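Side-chain contacts in peroxiredoxin (Akkermansia muciniphila, PDB 6KHX), which probably reduces hydrogen peroxide and other hydroperoxides as a typical 2-Cys peroxiredoxin, with paired cysteines of two subunits in its redox cycle: residues T108-A111 with V115-G118; F39-P42 with V48-T51; S12-V17 with D76-H81. All coordinates share one frame; numbering follows the deposited sequence.

Contact 1. Residues T108-A111 with V115-G118; sequences TISA and VLAG
The peptide group between S110 and A111 is the flat centre of this contact: V115 N approaches it in the carbonyl plane, while L116 CB lies over one face, 3.9 Å from S110 C. This is the C-terminal end of helix 108-112 in the thioredoxin-like fold of the peroxiredoxin, where S110 O accepts the N-H of V115, five positions on. The V115 N to S110 O bond is 3.0 Å long and fairly straight (160°). L116 N comes to the same oxygen from above the carbonyl plane and makes a weak second bond of 3.3 Å, so both N-H groups gather on one carbonyl oxygen.

L116 CG stands opposite its backbone N (chi1 -168°), which sets CD1 against S110 CB at 3.8 Å and lets CD2 graze the methyl of A111. V115 CG2 comes near the plane of the S110 carbonyl and lies against a face of the F40 ring. V115 and A117 form backbone bonds with Y137 and I135, and a calcium ion lies about 5 Å from the A111 side chain. S110 OG is held by D104 OD2, whose other carboxylate oxygen, OD1, accepts I109 N.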
loop_
_atom_site.group_PDB
_atom_site.type_symbol
_atom_site.label_atom_id
_atom_site.label_comp_id
_atom_site.label_asym_id
_atom_site.label_seq_id
_atom_site.Cartn_x
_atom_site.Cartn_y
_atom_site.Cartn_z
ATOM N N THR B 108 5.521 -27.890 -12.768
ATOM C CA THR B 108 6.377 -26.708 -12.730
ATOM C C THR B 108 7.267 -26.605 -13.969
ATOM O O THR B 108 7.574 -25.493 -14.411
ATOM C CB THR B 108 7.233 -26.706 -11.456
ATOM O OG1 THR B 108 7.998 -27.910 -11.380
ATOM C CG2 THR B 108 6.359 -26.600 -10.210
ATOM N N ILE B 109 7.698 -27.735 -14.540
ATOM C CA ILE B 109 8.529 -27.683 -15.740
ATOM C C ILE B 109 7.722 -27.136 -16.911
ATOM O O ILE B 109 8.170 -26.240 -17.640
ATOM C CB ILE B 109 9.104 -29.072 -16.064
ATOM C CG1 ILE B 109 9.798 -29.669 -14.846
ATOM C CG2 ILE B 109 10.093 -28.972 -17.209
ATOM C CD1 ILE B 109 10.245 -31.099 -15.065
ATOM N N SER B 110 6.519 -27.676 -17.107
ATOM C CA SER B 110 5.654 -27.202 -18.179
ATOM C C SER B 110 5.334 -25.725 -18.003
ATOM O O SER B 110 5.251 -24.980 -18.986
ATOM C CB SER B 110 4.373 -28.037 -18.220
ATOM O OG SER B 110 4.671 -29.419 -18.340
ATOM N N ALA B 111 5.142 -25.285 -16.756
ATOM C CA ALA B 111 4.922 -23.867 -16.492
ATOM C C ALA B 111 6.151 -23.046 -16.860
ATOM O O ALA B 111 6.047 -22.022 -17.542
ATOM C CB ALA B 111 4.549 -23.653 -15.027
ATOM N N VAL B 115 4.519 -24.086 -21.775
ATOM C CA VAL B 115 3.751 -25.045 -22.554
ATOM C C VAL B 115 2.555 -25.596 -21.797
ATOM O O VAL B 115 1.843 -26.454 -22.330
ATOM C CB VAL B 115 4.641 -26.208 -23.039
ATOM C CG1 VAL B 115 5.788 -25.685 -23.889
ATOM C CG2 VAL B 115 5.151 -27.003 -21.847
ATOM N N LEU B 116 2.310 -25.138 -20.573
ATOM C CA LEU B 116 1.211 -25.665 -19.775
ATOM C C LEU B 116 -0.103 -25.077 -20.265
ATOM O O LEU B 116 -0.248 -23.853 -20.339
ATOM C CB LEU B 116 1.421 -25.348 -18.300
ATOM C CG LEU B 116 0.491 -26.091 -17.352
ATOM C CD1 LEU B 116 0.679 -27.588 -17.521
ATOM C CD2 LEU B 116 0.789 -25.672 -15.934
ATOM N N ALA B 117 -1.050 -25.944 -20.621
ATOM C CA ALA B 117 -2.376 -25.508 -21.029
ATOM C C ALA B 117 -3.217 -25.126 -19.811
ATOM O O ALA B 117 -2.797 -25.264 -18.658
ATOM C CB ALA B 117 -3.065 -26.597 -21.844
ATOM N N GLY B 118 -4.433 -24.659 -20.073
ATOM C CA GLY B 118 -5.375 -24.315 -19.031
ATOM C C GLY B 118 -5.288 -22.869 -18.580
ATOM O O GLY B 118 -4.356 -22.126 -18.894
#

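Contact 2. Residues F39-P42 with V48-T51; sequences FFYP and VCPT
With chi1 at 63°, the Y41 ring is folded back over its own backbone and turned to C49, whose SG lies beside its own backbone N (chi1 -42°), a rotation that points the sulfur at P42. The sulfur of C49 sits over one face of the pyrrolidine ring, displaced toward its CD-CG side, 3.5 Å from P42 CD and 3.7 Å from P42 CG. Its methylene carbon is what touches the tyrosine: C49 CB is 3.6 Å from Y41 CD2, approaching the ring obliquely. SG itself is 5.3 Å from the centroid of the Y41 ring and 72° off its normal, a sulfur-aromatic contact on a slant.

P42 and C49 are the first and last residues of the PXXXTXXC sequence that marks peroxiredoxins, and C49, in the first turn of helix 48-58, is probably the peroxidatic cysteine. R138, from the adjoining strand 138-143, packs on Y41, P42 and C49 together, and W84 covers Y41 and C49 from helix 78-85. The hydroxyl of Y41 is tied to D44 OD1, which fixes the far end of the ring. Within the helix turn, T51 OG1 donates to a lone pair of V48 O at 2.7 Å, and the same OG1 bonds L185 N of the third subunit, where C183 packs on V48.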
loop_
_atom_site.group_PDB
_atom_site.type_symbol
_atom_site.label_atom_id
_atom_site.label_comp_id
_atom_site.label_asym_id
_atom_site.label_seq_id
_atom_site.Cartn_x
_atom_site.Cartn_y
_atom_site.Cartn_z
ATOM N N PHE B 39 11.002 -32.300 -25.602
ATOM C CA PHE B 39 9.642 -32.179 -26.116
ATOM C C PHE B 39 8.616 -32.625 -25.077
ATOM O O PHE B 39 8.791 -33.639 -24.393
ATOM C CB PHE B 39 9.456 -32.948 -27.451
ATOM C CG PHE B 39 9.431 -34.443 -27.315
ATOM C CD1 PHE B 39 10.605 -35.171 -27.239
ATOM C CD2 PHE B 39 8.225 -35.124 -27.307
ATOM C CE1 PHE B 39 10.576 -36.552 -27.124
ATOM C CE2 PHE B 39 8.190 -36.506 -27.197
ATOM C CZ PHE B 39 9.366 -37.219 -27.104
ATOM N N PHE B 40 7.549 -31.834 -24.973
ATOM C CA PHE B 40 6.416 -32.065 -24.090
ATOM C C PHE B 40 5.230 -32.571 -24.902
ATOM O O PHE B 40 4.961 -32.059 -26.000
ATOM C CB PHE B 40 6.004 -30.770 -23.372
ATOM C CG PHE B 40 7.096 -30.135 -22.552
ATOM C CD1 PHE B 40 8.090 -29.379 -23.156
ATOM C CD2 PHE B 40 7.112 -30.270 -21.172
ATOM C CE1 PHE B 40 9.089 -28.790 -22.404
ATOM C CE2 PHE B 40 8.104 -29.678 -20.412
ATOM C CZ PHE B 40 9.094 -28.935 -21.026
ATOM N N TYR B 41 4.500 -33.523 -24.324
ATOM C CA TYR B 41 3.242 -34.064 -24.817
ATOM C C TYR B 41 2.238 -34.094 -23.675
ATOM O O TYR B 41 2.627 -34.128 -22.503
ATOM C CB TYR B 41 3.426 -35.475 -25.397
ATOM C CG TYR B 41 3.880 -36.504 -24.393
ATOM C CD1 TYR B 41 5.225 -36.633 -24.060
ATOM C CD2 TYR B 41 2.968 -37.354 -23.780
ATOM C CE1 TYR B 41 5.650 -37.575 -23.143
ATOM C CE2 TYR B 41 3.379 -38.301 -22.865
ATOM C CZ TYR B 41 4.719 -38.410 -22.547
ATOM O OH TYR B 41 5.130 -39.355 -21.628
ATOM N N PRO B 42 0.921 -34.101 -23.984
ATOM C CA PRO B 42 -0.088 -33.920 -22.924
ATOM C C PRO B 42 -0.332 -35.098 -21.989
ATOM O O PRO B 42 -0.336 -34.909 -20.769
ATOM C CB PRO B 42 -1.365 -33.585 -23.712
ATOM C CG PRO B 42 -1.130 -34.117 -25.079
ATOM C CD PRO B 42 0.335 -33.965 -25.329
ATOM N N VAL B 48 -1.710 -39.343 -30.379
ATOM C CA VAL B 48 -0.560 -38.806 -31.106
ATOM C C VAL B 48 0.713 -38.956 -30.284
ATOM O O VAL B 48 1.804 -39.200 -30.825
ATOM C CB VAL B 48 -0.805 -37.333 -31.480
ATOM C CG1 VAL B 48 0.401 -36.757 -32.220
ATOM C CG2 VAL B 48 -2.045 -37.200 -32.322
ATOM N N CYS B 49 0.590 -38.817 -28.969
ATOM C CA CYS B 49 1.761 -38.832 -28.098
ATOM C C CYS B 49 2.588 -40.104 -28.258
ATOM O O CYS B 49 3.822 -39.994 -28.392
ATOM C CB CYS B 49 1.296 -38.605 -26.654
ATOM S SG CYS B 49 -0.003 -37.294 -26.485
ATOM N N PRO B 50 2.007 -41.319 -28.264
ATOM C CA PRO B 50 2.845 -42.507 -28.504
ATOM C C PRO B 50 3.503 -42.516 -29.874
ATOM O O PRO B 50 4.630 -43.007 -29.995
ATOM C CB PRO B 50 1.863 -43.677 -28.331
ATOM C CG PRO B 50 0.522 -43.090 -28.514
ATOM C CD PRO B 50 0.617 -41.704 -27.956
ATOM N N THR B 51 2.841 -42.008 -30.917
ATOM C CA THR B 51 3.491 -41.989 -32.224
ATOM C C THR B 51 4.702 -41.068 -32.221
ATOM O O THR B 51 5.748 -41.408 -32.785
ATOM C CB THR B 51 2.500 -41.591 -33.315
ATOM O OG1 THR B 51 2.321 -40.170 -33.336
ATOM C CG2 THR B 51 1.186 -42.260 -33.049
#

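Contact 3. Residues S12-V17 with D76-H81; sequences SANAVV and DSEFSH
N14 and E78 cross at a slant, the amide of one turned 53° from the plane of the carboxylate of the other, while two residues along the strand V16 meets H81 from the same side. The N14 and E78 pair touches first through its aliphatic parts, N14 CB against E78 CB at 3.9 Å. E78 is bent at chi2 (-80°), which folds its carboxylate back toward the asparagine instead of stretching it away. A water then joins the polar ends: it accepts from N14 ND2 at 2.7 Å and donates to E78 OE1 at 2.8 Å. N14 ND2 also comes to 3.4 Å from E78 OE2, but the main partner of that oxygen is K43 of the second subunit, in a salt bridge.

V16 contributes one methyl. Its CG2 rests on the first helical turn, 3.5 Å from E78 O and 3.4 Å from H81 CB. The H81 ring is fixed by bonds at both nitrogens, ND1 to D44 OD2 and NE2 to V102 O, and S77 O lies over one of its faces, offset toward the rim. S77 is also the N-cap of the helix: its OG accepts S80 N at 3.1 Å, with a weaker bond from F79 N. The helix start meets the second subunit as well, where S80 OG bonds S80 OG of that neighbour.

Alternate strand residues thus face residues one helical turn apart. Strand 13-17 runs antiparallel between 20-22 and 101-103 near one margin of the main sheet, and helix 78-85 packs across it, H81 reaching I101 and E78 reaching I21 and S103.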
loop_
_atom_site.group_PDB
_atom_site.type_symbol
_atom_site.label_atom_id
_atom_site.label_comp_id
_atom_site.label_asym_id
_atom_site.label_seq_id
_atom_site.Cartn_x
_atom_site.Cartn_y
_atom_site.Cartn_z
ATOM N N SER B 12 14.580 -30.856 -11.926
ATOM C CA SER B 12 15.133 -32.098 -11.397
ATOM C C SER B 12 13.935 -32.934 -10.973
ATOM O O SER B 12 13.229 -32.568 -10.026
ATOM C CB SER B 12 16.089 -31.836 -10.235
ATOM O OG SER B 12 16.567 -33.051 -9.678
ATOM N N ALA B 13 13.670 -34.007 -11.707
ATOM C CA ALA B 13 12.447 -34.761 -11.514
ATOM C C ALA B 13 12.727 -36.244 -11.704
ATOM O O ALA B 13 13.801 -36.651 -12.153
ATOM C CB ALA B 13 11.349 -34.288 -12.472
ATOM N N ASN B 14 11.744 -37.053 -11.332
ATOM C CA ASN B 14 11.788 -38.465 -11.654
ATOM C C ASN B 14 11.625 -38.643 -13.157
ATOM O O ASN B 14 10.927 -37.870 -13.826
ATOM C CB ASN B 14 10.675 -39.208 -10.917
ATOM C CG ASN B 14 10.814 -39.113 -9.418
ATOM O OD1 ASN B 14 11.920 -39.157 -8.885
ATOM N ND2 ASN B 14 9.692 -38.954 -8.729
ATOM N N ALA B 15 12.261 -39.683 -13.688
ATOM C CA ALA B 15 12.162 -39.967 -15.110
ATOM C C ALA B 15 12.235 -41.469 -15.319
ATOM O O ALA B 15 12.582 -42.229 -14.413
ATOM C CB ALA B 15 13.262 -39.257 -15.906
ATOM N N VAL B 16 11.871 -41.893 -16.522
ATOM C CA VAL B 16 12.106 -43.251 -16.989
ATOM C C VAL B 16 13.213 -43.180 -18.020
ATOM O O VAL B 16 13.052 -42.560 -19.077
ATOM C CB VAL B 16 10.841 -43.902 -17.559
ATOM C CG1 VAL B 16 11.046 -45.394 -17.707
ATOM C CG2 VAL B 16 9.701 -43.688 -16.597
ATOM N N VAL B 17 14.354 -43.772 -17.683
ATOM C CA VAL B 17 15.500 -43.876 -18.574
ATOM C C VAL B 17 15.743 -45.356 -18.817
ATOM O O VAL B 17 15.864 -46.135 -17.862
ATOM C CB VAL B 17 16.750 -43.192 -17.988
ATOM C CG1 VAL B 17 17.895 -43.249 -18.979
ATOM C CG2 VAL B 17 16.447 -41.747 -17.622
ATOM N N ASP B 76 2.415 -36.473 -16.436
ATOM C CA ASP B 76 2.094 -37.755 -15.826
ATOM C C ASP B 76 3.215 -38.199 -14.890
ATOM O O ASP B 76 4.355 -37.731 -14.969
ATOM C CB ASP B 76 1.864 -38.818 -16.895
ATOM C CG ASP B 76 0.757 -38.442 -17.847
ATOM O OD1 ASP B 76 -0.417 -38.413 -17.417
ATOM O OD2 ASP B 76 1.064 -38.149 -19.018
ATOM N N SER B 77 2.878 -39.125 -13.997
ATOM C CA SER B 77 3.853 -39.638 -13.048
ATOM C C SER B 77 4.875 -40.546 -13.737
ATOM O O SER B 77 4.678 -41.030 -14.856
ATOM C CB SER B 77 3.154 -40.405 -11.929
ATOM O OG SER B 77 2.910 -41.749 -12.314
ATOM N N GLU B 78 5.980 -40.789 -13.031
ATOM C CA GLU B 78 6.986 -41.721 -13.523
ATOM C C GLU B 78 6.435 -43.140 -13.607
ATOM O O GLU B 78 6.914 -43.944 -14.415
ATOM C CB GLU B 78 8.227 -41.680 -12.623
ATOM C CG GLU B 78 8.044 -42.265 -11.212
ATOM C CD GLU B 78 7.365 -41.302 -10.228
ATOM O OE1 GLU B 78 6.752 -40.304 -10.667
ATOM O OE2 GLU B 78 7.451 -41.538 -9.004
ATOM N N PHE B 79 5.433 -43.465 -12.787
ATOM C CA PHE B 79 4.832 -44.793 -12.839
ATOM C C PHE B 79 3.914 -44.966 -14.046
ATOM O O PHE B 79 3.861 -46.050 -14.630
ATOM C CB PHE B 79 4.089 -45.086 -11.537
ATOM C CG PHE B 79 4.997 -45.439 -10.397
ATOM C CD1 PHE B 79 5.562 -44.455 -9.606
ATOM C CD2 PHE B 79 5.307 -46.765 -10.132
ATOM C CE1 PHE B 79 6.409 -44.791 -8.562
ATOM C CE2 PHE B 79 6.150 -47.104 -9.090
ATOM C CZ PHE B 79 6.703 -46.118 -8.307
ATOM N N SER B 80 3.198 -43.920 -14.457
ATOM C CA SER B 80 2.471 -44.014 -15.718
ATOM C C SER B 80 3.433 -44.167 -16.892
ATOM O O SER B 80 3.192 -44.969 -17.800
ATOM C CB SER B 80 1.571 -42.799 -15.903
ATOM O OG SER B 80 0.530 -42.811 -14.948
ATOM N N HIS B 81 4.531 -43.403 -16.889
ATOM C CA HIS B 81 5.556 -43.562 -17.918
ATOM C C HIS B 81 6.084 -44.993 -17.947
ATOM O O HIS B 81 6.183 -45.617 -19.014
ATOM C CB HIS B 81 6.707 -42.588 -17.663
ATOM C CG HIS B 81 6.349 -41.147 -17.848
ATOM N ND1 HIS B 81 5.128 -40.734 -18.336
ATOM C CD2 HIS B 81 7.052 -40.017 -17.591
ATOM C CE1 HIS B 81 5.097 -39.413 -18.381
ATOM N NE2 HIS B 81 6.251 -38.954 -17.934
HETATM O O HOH W 1 7.456 -37.771 -9.685
#

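In the fold
The three contacts lie 14 to 16 Å apart, centre to centre, around the main mixed sheet of the thioredoxin-like domain. Along the chain, the segments of contact 3 bracket those of contact 2, and contact 1 follows both. F40 of strand 35-40 joins contacts 1 and 2, packing on I109, S110 and V115. Contacts 2 and 3 meet where Y41 OH lies 3.2 Å from H81 CE1, with D44 bonded to both side chains. The probable peroxidatic site at contact 2 borders the third subunit of the ten-chain assembly directly, while contact 3, which touches it, borders the second.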